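Local coordinates for protein probable L,D-transpeptidase 3 (Mycobacterium tuberculosis, PDB 6D4K) that is a probable L,D-transpeptidase of the mycobacterial cell wall that may attach proteins to peptidoglycan and is acylated by the beta-lactam faropenem, at residues A57-A62 / L81-V86; G76-L81 / V86-D91. All blocks are in the same frame, centred on the assembly; numbering follows the deposited sequence.

Overall arrangement
Both contacts lie in the bacterial Ig-like domain, away from the catalytic site, and both involve the hairpin of strands 76-80 and 85-90 in a four-stranded antiparallel sheet. Contact 1 is a small surface touch: one arginine from helix 59-65 reaches the turn of the hairpin, with no hydrogen bond between the two segments. Contact 2, centred about 11 Å away, is the hairpin itself, partly buried and far larger, with a ladder of backbone bonds, aromatic packing on one face and polar pairs on the other. L81 and V86 belong to both contacts. W80 links them, since R59 and A62 of the helix pack against its side chain.

Contact 1: A57-A62 / L81-V86; sequences ANRHAA and LDNDVV
R59 of helix 59-65 reaches out to N83 in the turn between strands 76-80 and 85-90. NH2 of R59 comes to 3.1 Å from OD1 of N83, which lies at the edge of the guanidinium and near its plane, yet the angle is too poor for a hydrogen bond. The guanidinium and amide planes are turned 49° apart. O of D82 is a second polar neighbour, 4.0 Å from NH2 of R59, set obliquely to the guanidinium and not bonded. The carboxylate of D82 is too far for a salt bridge, NH2 of R59 lying 6.4 Å from OD1 of D82, although its charge may still favour the arginine weakly.

Van der Waals contact adds little, with NH2 of R59 3.4 Å from CA of N83. The side chain spans the gap because it is extended from CG to NE (chi2 -177°), and its tip alone touches the turn. The nearest CA atoms, those of R59 and N83, stay 9.2 Å apart.

Hydrogen bonds within the 81-86 segment shape the turn: the D82 side chain accepts at OD1 from N of N83 at 2.9 Å, and the backbone O of V85 takes both L81 N and D82 N. W80 packs against R59, and N83 also bonds through its backbone to I53. D82 to V85 form a type I turn, and L81 and D82 facing V85 make a classic beta bulge at the end of this Ig-like domain hairpin.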
loop_
_atom_site.group_PDB
_atom_site.type_symbol
_atom_site.label_atom_id
_atom_site.label_comp_id
_atom_site.label_asym_id
_atom_site.label_seq_id
_atom_site.Cartn_x
_atom_site.Cartn_y
_atom_site.Cartn_z
ATOM N N ALA A 57 -27.268 8.856 6.580
ATOM C CA ALA A 57 -28.376 8.026 6.132
ATOM C C ALA A 57 -28.557 8.105 4.624
ATOM O O ALA A 57 -29.060 7.155 4.016
ATOM C CB ALA A 57 -29.664 8.381 6.879
ATOM N N ASN A 58 -28.140 9.212 3.999
ATOM C CA ASN A 58 -28.219 9.311 2.545
ATOM C C ASN A 58 -27.101 8.562 1.834
ATOM O O ASN A 58 -27.151 8.428 0.607
ATOM C CB ASN A 58 -28.226 10.768 2.084
ATOM C CG ASN A 58 -29.474 11.525 2.518
ATOM O OD1 ASN A 58 -30.511 10.927 2.822
ATOM N ND2 ASN A 58 -29.381 12.850 2.533
ATOM N N ARG A 59 -26.105 8.063 2.569
ATOM C CA ARG A 59 -24.971 7.432 1.906
ATOM C C ARG A 59 -25.357 6.127 1.225
ATOM O O ARG A 59 -24.738 5.752 0.230
ATOM C CB ARG A 59 -23.808 7.260 2.887
ATOM C CG ARG A 59 -23.191 8.594 3.269
ATOM C CD ARG A 59 -21.996 8.482 4.188
ATOM N NE ARG A 59 -21.355 9.786 4.349
ATOM C CZ ARG A 59 -20.286 10.011 5.105
ATOM N NH1 ARG A 59 -19.729 9.016 5.782
ATOM N NH2 ARG A 59 -19.774 11.232 5.181
ATOM N N HIS A 60 -26.373 5.428 1.725
ATOM C CA HIS A 60 -26.782 4.201 1.055
ATOM C C HIS A 60 -27.390 4.495 -0.309
ATOM O O HIS A 60 -27.106 3.792 -1.288
ATOM C CB HIS A 60 -27.733 3.411 1.942
ATOM C CG HIS A 60 -27.046 2.772 3.103
ATOM N ND1 HIS A 60 -25.933 1.973 2.948
ATOM C CD2 HIS A 60 -27.272 2.854 4.433
ATOM C CE1 HIS A 60 -25.521 1.566 4.135
ATOM N NE2 HIS A 60 -26.319 2.083 5.052
ATOM N N ALA A 61 -28.210 5.541 -0.402
ATOM C CA ALA A 61 -28.725 5.934 -1.705
ATOM C C ALA A 61 -27.597 6.415 -2.614
ATOM O O ALA A 61 -27.601 6.135 -3.818
ATOM C CB ALA A 61 -29.824 6.980 -1.539
ATOM N N ALA A 62 -26.617 7.134 -2.061
ATOM C CA ALA A 62 -25.475 7.562 -2.872
ATOM C C ALA A 62 -24.698 6.350 -3.400
ATOM O O ALA A 62 -24.326 6.315 -4.575
ATOM C CB ALA A 62 -24.583 8.524 -2.081
ATOM N N LEU A 81 -14.312 7.946 2.687
ATOM C CA LEU A 81 -13.070 8.599 3.096
ATOM C C LEU A 81 -13.285 10.029 3.573
ATOM O O LEU A 81 -12.501 10.532 4.386
ATOM C CB LEU A 81 -12.065 8.593 1.940
ATOM C CG LEU A 81 -11.761 7.229 1.323
ATOM C CD1 LEU A 81 -10.660 7.309 0.275
ATOM C CD2 LEU A 81 -11.401 6.237 2.411
ATOM N N ASP A 82 -14.323 10.687 3.068
ATOM C CA ASP A 82 -14.712 12.040 3.439
ATOM C C ASP A 82 -16.190 12.153 3.093
ATOM O O ASP A 82 -16.767 11.236 2.506
ATOM C CB ASP A 82 -13.878 13.076 2.670
ATOM C CG ASP A 82 -13.646 14.370 3.452
ATOM O OD1 ASP A 82 -14.450 14.716 4.351
ATOM O OD2 ASP A 82 -12.642 15.053 3.151
ATOM N N ASN A 83 -16.803 13.286 3.458
ATOM C CA ASN A 83 -18.211 13.498 3.124
ATOM C C ASN A 83 -18.451 13.495 1.629
ATOM O O ASN A 83 -19.586 13.269 1.194
ATOM C CB ASN A 83 -18.730 14.836 3.660
ATOM C CG ASN A 83 -18.573 14.968 5.146
ATOM O OD1 ASN A 83 -19.017 14.106 5.909
ATOM N ND2 ASN A 83 -17.958 16.066 5.578
ATOM N N ASP A 84 -17.413 13.737 0.831
ATOM C CA ASP A 84 -17.556 13.805 -0.616
ATOM C C ASP A 84 -16.702 12.789 -1.355
ATOM O O ASP A 84 -16.504 12.936 -2.570
ATOM C CB ASP A 84 -17.245 15.219 -1.129
ATOM C CG ASP A 84 -15.826 15.672 -0.796
ATOM O OD1 ASP A 84 -15.411 16.741 -1.302
ATOM O OD2 ASP A 84 -15.124 14.977 -0.031
ATOM N N VAL A 85 -16.152 11.787 -0.662
ATOM C CA VAL A 85 -15.332 10.768 -1.311
ATOM C C VAL A 85 -15.711 9.408 -0.753
ATOM O O VAL A 85 -15.563 9.161 0.449
ATOM C CB VAL A 85 -13.823 11.002 -1.143
ATOM C CG1 VAL A 85 -13.049 9.841 -1.786
ATOM C CG2 VAL A 85 -13.409 12.341 -1.776
ATOM N N VAL A 86 -16.160 8.509 -1.624
ATOM C CA VAL A 86 -16.368 7.114 -1.249
ATOM C C VAL A 86 -15.481 6.251 -2.135
ATOM O O VAL A 86 -15.380 6.477 -3.345
ATOM C CB VAL A 86 -17.855 6.665 -1.284
ATOM C CG1 VAL A 86 -18.413 6.609 -2.713
ATOM C CG2 VAL A 86 -18.047 5.327 -0.554
#

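Contact 2: G76-L81 / V86-D91; sequences GKFEWL and VQWVPD
F78 and W88 meet on one face of the hairpin as a non-hydrogen-bonded pair. Going outward along F78, CB lies 3.8 Å from V86 CG2, CG lies between that methyl and W88 CD1, and CD1 touches the methyl again. CD2 and CE2 also face W88 CD1, and CE1 and CZ both come to 3.6 Å from this atom, which stands over the centre of the phenyl ring. The edge of the indole thus meets the face of F78 in a T-shaped stack, planes 65° apart. W88 has CG anti to the backbone N (chi1 -175°), which also lays the indole against G76, whose CA sits over its face toward the rim. V86 CG2 makes a CH-pi contact with W80, 3.5 Å from the centroid of the five-membered ring and 8° off its normal. W80 NE1 bonds to E63 of helix 59-65.

Four backbone bonds join the hydrogen-bonded pairs K77-V89 and E79-Q87. On their face, Q87 NE2 donates to E79 OE1 at 3.0 Å; OE1 lies in the plane of the Q87 amide, whereas NE2 meets the carboxylate from above its plane. At the open end of the hairpin, away from the turn, K77 bends at its last torsion and forms a salt bridge from NZ to D91 OD1 at 2.8 Å. A water bridges G76 O and D91 OD2, the latter also bonded to T75. The chemistry implies a two-sided hairpin: F78 and W80 pack against helix 59-65, V86 and W88 against strand 45-49, while the other face bears K77, E79 and Q87 beside V89, and the E79-Q87 and K77-D91 pairs probably add to the backbone ladder.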
loop_
_atom_site.group_PDB
_atom_site.type_symbol
_atom_site.label_atom_id
_atom_site.label_comp_id
_atom_site.label_asym_id
_atom_site.label_seq_id
_atom_site.Cartn_x
_atom_site.Cartn_y
_atom_site.Cartn_z
ATOM N N GLY A 76 -17.179 -5.958 -4.137
ATOM C CA GLY A 76 -16.413 -5.029 -3.332
ATOM C C GLY A 76 -17.249 -4.379 -2.252
ATOM O O GLY A 76 -18.426 -4.693 -2.064
ATOM N N LYS A 77 -16.611 -3.475 -1.519
ATOM C CA LYS A 77 -17.253 -2.825 -0.384
ATOM C C LYS A 77 -16.948 -1.332 -0.401
ATOM O O LYS A 77 -15.813 -0.934 -0.658
ATOM C CB LYS A 77 -16.754 -3.426 0.937
ATOM C CG LYS A 77 -17.174 -4.872 1.166
ATOM C CD LYS A 77 -16.370 -5.514 2.289
ATOM C CE LYS A 77 -16.845 -6.935 2.558
ATOM N NZ LYS A 77 -16.509 -7.814 1.413
ATOM N N PHE A 78 -17.951 -0.517 -0.084
ATOM C CA PHE A 78 -17.775 0.926 -0.025
ATOM C C PHE A 78 -17.239 1.361 1.334
ATOM O O PHE A 78 -17.683 0.876 2.380
ATOM C CB PHE A 78 -19.104 1.644 -0.273
ATOM C CG PHE A 78 -19.538 1.658 -1.715
ATOM C CD1 PHE A 78 -18.873 2.440 -2.654
ATOM C CD2 PHE A 78 -20.628 0.903 -2.133
ATOM C CE1 PHE A 78 -19.296 2.473 -3.975
ATOM C CE2 PHE A 78 -21.043 0.921 -3.455
ATOM C CZ PHE A 78 -20.384 1.712 -4.378
ATOM N N GLU A 79 -16.278 2.288 1.305
ATOM C CA GLU A 79 -15.759 2.941 2.503
ATOM C C GLU A 79 -15.736 4.437 2.245
ATOM O O GLU A 79 -15.179 4.884 1.240
ATOM C CB GLU A 79 -14.323 2.493 2.801
ATOM C CG GLU A 79 -14.107 1.005 2.937
ATOM C CD GLU A 79 -12.648 0.671 3.194
ATOM O OE1 GLU A 79 -11.780 1.536 2.928
ATOM O OE2 GLU A 79 -12.375 -0.452 3.672
ATOM N N TRP A 80 -16.327 5.213 3.144
ATOM C CA TRP A 80 -16.353 6.660 2.990
ATOM C C TRP A 80 -15.065 7.257 3.549
ATOM O O TRP A 80 -14.745 7.069 4.726
ATOM C CB TRP A 80 -17.607 7.248 3.650
ATOM C CG TRP A 80 -18.816 6.919 2.830
ATOM C CD1 TRP A 80 -19.500 5.745 2.825
ATOM C CD2 TRP A 80 -19.434 7.757 1.847
ATOM N NE1 TRP A 80 -20.524 5.797 1.906
ATOM C CE2 TRP A 80 -20.509 7.025 1.294
ATOM C CE3 TRP A 80 -19.180 9.056 1.380
ATOM C CZ2 TRP A 80 -21.333 7.541 0.292
ATOM C CZ3 TRP A 80 -20.012 9.587 0.412
ATOM C CH2 TRP A 80 -21.066 8.818 -0.146
ATOM N N LEU A 81 -14.312 7.946 2.687
ATOM C CA LEU A 81 -13.070 8.599 3.096
ATOM C C LEU A 81 -13.285 10.029 3.573
ATOM O O LEU A 81 -12.501 10.532 4.386
ATOM C CB LEU A 81 -12.065 8.593 1.940
ATOM C CG LEU A 81 -11.761 7.229 1.323
ATOM C CD1 LEU A 81 -10.660 7.309 0.275
ATOM C CD2 LEU A 81 -11.401 6.237 2.411
ATOM N N VAL A 86 -16.160 8.509 -1.624
ATOM C CA VAL A 86 -16.368 7.114 -1.249
ATOM C C VAL A 86 -15.481 6.251 -2.135
ATOM O O VAL A 86 -15.380 6.477 -3.345
ATOM C CB VAL A 86 -17.855 6.665 -1.284
ATOM C CG1 VAL A 86 -18.413 6.609 -2.713
ATOM C CG2 VAL A 86 -18.047 5.327 -0.554
ATOM N N GLN A 87 -14.811 5.280 -1.539
ATOM C CA GLN A 87 -14.022 4.354 -2.330
ATOM C C GLN A 87 -14.639 2.970 -2.274
ATOM O O GLN A 87 -15.221 2.573 -1.258
ATOM C CB GLN A 87 -12.558 4.300 -1.900
ATOM C CG GLN A 87 -12.239 3.532 -0.656
ATOM C CD GLN A 87 -10.756 3.448 -0.443
ATOM O OE1 GLN A 87 -9.982 3.964 -1.248
ATOM N NE2 GLN A 87 -10.345 2.828 0.654
ATOM N N TRP A 88 -14.522 2.256 -3.378
ATOM C CA TRP A 88 -15.045 0.902 -3.500
ATOM C C TRP A 88 -13.829 -0.009 -3.552
ATOM O O TRP A 88 -13.020 0.075 -4.481
ATOM C CB TRP A 88 -15.887 0.828 -4.762
ATOM C CG TRP A 88 -16.600 -0.456 -5.004
ATOM C CD1 TRP A 88 -17.839 -0.821 -4.536
ATOM C CD2 TRP A 88 -16.159 -1.528 -5.841
ATOM N NE1 TRP A 88 -18.185 -2.067 -5.027
ATOM C CE2 TRP A 88 -17.161 -2.522 -5.819
ATOM C CE3 TRP A 88 -14.999 -1.755 -6.588
ATOM C CZ2 TRP A 88 -17.046 -3.703 -6.545
ATOM C CZ3 TRP A 88 -14.883 -2.938 -7.293
ATOM C CH2 TRP A 88 -15.904 -3.901 -7.265
ATOM N N VAL A 89 -13.686 -0.845 -2.533
ATOM C CA VAL A 89 -12.518 -1.701 -2.352
ATOM C C VAL A 89 -12.857 -3.070 -2.923
ATOM O O VAL A 89 -13.756 -3.743 -2.393
ATOM C CB VAL A 89 -12.162 -1.804 -0.861
ATOM C CG1 VAL A 89 -11.001 -2.770 -0.641
ATOM C CG2 VAL A 89 -11.876 -0.405 -0.292
ATOM N N PRO A 90 -12.183 -3.530 -3.980
ATOM C CA PRO A 90 -12.490 -4.860 -4.522
ATOM C C PRO A 90 -12.162 -5.954 -3.522
ATOM O O PRO A 90 -11.163 -5.885 -2.805
ATOM C CB PRO A 90 -11.604 -4.956 -5.768
ATOM C CG PRO A 90 -10.471 -3.991 -5.505
ATOM C CD PRO A 90 -11.089 -2.860 -4.706
ATOM N N ASP A 91 -13.003 -6.989 -3.503
ATOM C CA ASP A 91 -12.776 -8.094 -2.586
ATOM C C ASP A 91 -11.625 -8.993 -3.031
ATOM O O ASP A 91 -11.103 -9.774 -2.221
ATOM C CB ASP A 91 -14.028 -8.960 -2.530
ATOM C CG ASP A 91 -15.182 -8.315 -1.786
ATOM O OD1 ASP A 91 -14.964 -7.456 -0.906
ATOM O OD2 ASP A 91 -16.334 -8.737 -2.054
HETATM O O HOH W 1 -18.609 -7.527 -1.222
#